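Local coordinates for protein Phosphoglucosamine/phosphogalactosamine mutase (Sulfolobus tokodaii, PDB 2F7L) that interconverts the 6-phosphates and 1-phosphates of glucosamine and galactosamine, feeding the synthesis of UDP-N-acetylglucosamine and UDP-N-acetylgalactosamine, at residues Ala244-Phe249 with Glu326-Phe331. Sequence-based numbering, arbitrary orientation.
Sequences ADRAIF and EENGGF
Arg246 lies across the Asn328-Gly329-Gly330 backbone in a buried interdomain contact, where the loop leading into edge strand 248-251 of domain II meets the hairpin turn before edge strand 329-332 of domain III. The packing is van der Waals in character. The aliphatic part of the arginine does most of the touching: Arg246 CG comes 3.4 Å from Gly329 C, and Arg246 CD lies 3.3 Å from Asn328 OD1. Bends at chi2 and chi3 bring the guanidinium back over the turn, with the carbonyl O of Asn328 over one of its faces and NH1 3.5 Å from CG of the same residue. The two side chains cross at about a right angle, their guanidinium and amide planes 43° apart. The Asn328 amide is in turn held from its own side, ND2 donating to OE2 of Glu326 (3.1 Å) from above the carboxylate plane. Both domains carry a mixed four-stranded sheet of order 2-1-3-4 whose last edge strand is antiparallel, so the contact joins corresponding edges. Residues 326-329 form a type I beta turn; Gly329 and Gly330 have positive phi and backbone angles that call for glycine, and without side chains there the two backbones lie close, Arg246 CA 3.9 Å from Gly330 CA. In this phosphohexose mutase, Asp241, Asp243 and Asp245 probably bind the magnesium ion, and the loop carrying them meets domain III here; Arg340 and Lys107 form salt bridges with Asp245. With an alanine at Arg246 the bent chain over the turn is gone, which is likely to leave the Asn328 amide and Gly329 less covered and Glu216 without its weak, distant mate. Further along, Ile248 lays CG2 3.8 Å from Gly329 CA, while its side chain also touches Pro217 and Leu222.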
loop_
_atom_site.group_PDB
_atom_site.type_symbol
_atom_site.label_atom_id
_atom_site.label_comp_id
_atom_site.label_asym_id
_atom_site.label_seq_id
_atom_site.Cartn_x
_atom_site.Cartn_y
_atom_site.Cartn_z
ATOM N N ALA A 244 -6.015 -3.568 -4.238
ATOM C CA ALA A 244 -4.786 -3.928 -4.945
ATOM C C ALA A 244 -3.646 -2.945 -5.033
ATOM O O ALA A 244 -2.957 -2.897 -6.045
ATOM C CB ALA A 244 -5.121 -4.436 -6.344
ATOM N N ASP A 245 -3.420 -2.165 -3.987
ATOM C CA ASP A 245 -2.288 -1.254 -4.042
ATOM C C ASP A 245 -1.101 -1.973 -3.397
ATOM O O ASP A 245 0.010 -1.457 -3.309
ATOM C CB ASP A 245 -2.598 0.080 -3.340
ATOM C CG ASP A 245 -3.322 -0.098 -2.040
ATOM O OD1 ASP A 245 -3.244 -1.219 -1.488
ATOM O OD2 ASP A 245 -3.956 0.885 -1.570
ATOM N N ARG A 246 -1.349 -3.199 -2.968
ATOM C CA ARG A 246 -0.317 -4.011 -2.353
ATOM C C ARG A 246 -0.089 -5.297 -3.141
ATOM O O ARG A 246 -0.990 -5.797 -3.816
ATOM C CB ARG A 246 -0.709 -4.335 -0.909
ATOM C CG ARG A 246 0.199 -3.706 0.096
ATOM C CD ARG A 246 -0.555 -3.096 1.232
ATOM N NE ARG A 246 -1.406 -4.046 1.922
ATOM C CZ ARG A 246 -1.657 -3.990 3.227
ATOM N NH1 ARG A 246 -1.105 -3.036 3.966
ATOM N NH2 ARG A 246 -2.488 -4.865 3.793
ATOM N N ALA A 247 1.124 -5.824 -3.056
ATOM C CA ALA A 247 1.457 -7.050 -3.758
ATOM C C ALA A 247 2.513 -7.877 -3.017
ATOM O O ALA A 247 3.677 -7.482 -2.954
ATOM C CB ALA A 247 1.954 -6.719 -5.169
ATOM N N ILE A 248 2.127 -8.997 -2.418
ATOM C CA ILE A 248 3.144 -9.822 -1.793
ATOM C C ILE A 248 3.205 -11.114 -2.606
ATOM O O ILE A 248 2.174 -11.693 -2.956
ATOM C CB ILE A 248 2.892 -10.101 -0.278
ATOM C CG1 ILE A 248 1.496 -10.621 -0.057
ATOM C CG2 ILE A 248 3.138 -8.836 0.553
ATOM C CD1 ILE A 248 1.241 -10.891 1.385
ATOM N N PHE A 249 4.426 -11.523 -2.944
ATOM C CA PHE A 249 4.665 -12.702 -3.773
ATOM C C PHE A 249 4.897 -14.026 -3.077
ATOM O O PHE A 249 5.223 -14.089 -1.887
ATOM C CB PHE A 249 5.847 -12.444 -4.718
ATOM C CG PHE A 249 5.655 -11.252 -5.623
ATOM C CD1 PHE A 249 5.898 -9.963 -5.159
ATOM C CD2 PHE A 249 5.225 -11.422 -6.943
ATOM C CE1 PHE A 249 5.725 -8.853 -5.991
ATOM C CE2 PHE A 249 5.044 -10.313 -7.790
ATOM C CZ PHE A 249 5.296 -9.023 -7.313
ATOM N N GLU A 326 6.990 -0.554 1.046
ATOM C CA GLU A 326 6.685 -0.854 2.436
ATOM C C GLU A 326 6.857 -2.346 2.625
ATOM O O GLU A 326 6.765 -3.096 1.670
ATOM C CB GLU A 326 5.246 -0.480 2.794
ATOM C CG GLU A 326 4.973 1.002 2.908
ATOM C CD GLU A 326 4.052 1.333 4.084
ATOM O OE1 GLU A 326 4.558 1.541 5.218
ATOM O OE2 GLU A 326 2.812 1.370 3.881
ATOM N N GLU A 327 7.084 -2.779 3.858
ATOM C CA GLU A 327 7.269 -4.195 4.133
ATOM C C GLU A 327 5.981 -4.992 3.940
ATOM O O GLU A 327 5.996 -6.226 3.855
ATOM C CB GLU A 327 7.817 -4.372 5.553
ATOM C CG GLU A 327 7.148 -3.532 6.629
ATOM C CD GLU A 327 5.776 -4.047 7.025
ATOM O OE1 GLU A 327 5.652 -5.274 7.227
ATOM O OE2 GLU A 327 4.826 -3.229 7.146
ATOM N N ASN A 328 4.873 -4.270 3.838
ATOM C CA ASN A 328 3.555 -4.879 3.669
ATOM C C ASN A 328 3.132 -5.135 2.212
ATOM O O ASN A 328 1.986 -5.483 1.963
ATOM C CB ASN A 328 2.488 -3.995 4.342
ATOM C CG ASN A 328 2.392 -2.579 3.720
ATOM O OD1 ASN A 328 2.375 -2.401 2.494
ATOM N ND2 ASN A 328 2.307 -1.575 4.581
ATOM N N GLY A 329 4.050 -4.995 1.262
ATOM C CA GLY A 329 3.698 -5.174 -0.139
ATOM C C GLY A 329 3.578 -3.738 -0.592
ATOM O O GLY A 329 3.891 -2.834 0.182
ATOM N N GLY A 330 3.126 -3.453 -1.790
ATOM C CA GLY A 330 3.070 -2.031 -2.079
ATOM C C GLY A 330 4.474 -1.479 -2.271
ATOM O O GLY A 330 5.291 -1.365 -1.359
ATOM N N PHE A 331 4.722 -1.137 -3.519
ATOM C CA PHE A 331 5.991 -0.656 -4.003
ATOM C C PHE A 331 5.677 0.503 -4.972
ATOM O O PHE A 331 4.711 0.425 -5.745
ATOM C CB PHE A 331 6.642 -1.841 -4.730
ATOM C CG PHE A 331 7.898 -1.503 -5.462
ATOM C CD1 PHE A 331 9.123 -1.487 -4.799
ATOM C CD2 PHE A 331 7.860 -1.203 -6.822
ATOM C CE1 PHE A 331 10.286 -1.181 -5.483
ATOM C CE2 PHE A 331 9.014 -0.894 -7.514
ATOM C CZ PHE A 331 10.234 -0.881 -6.850
#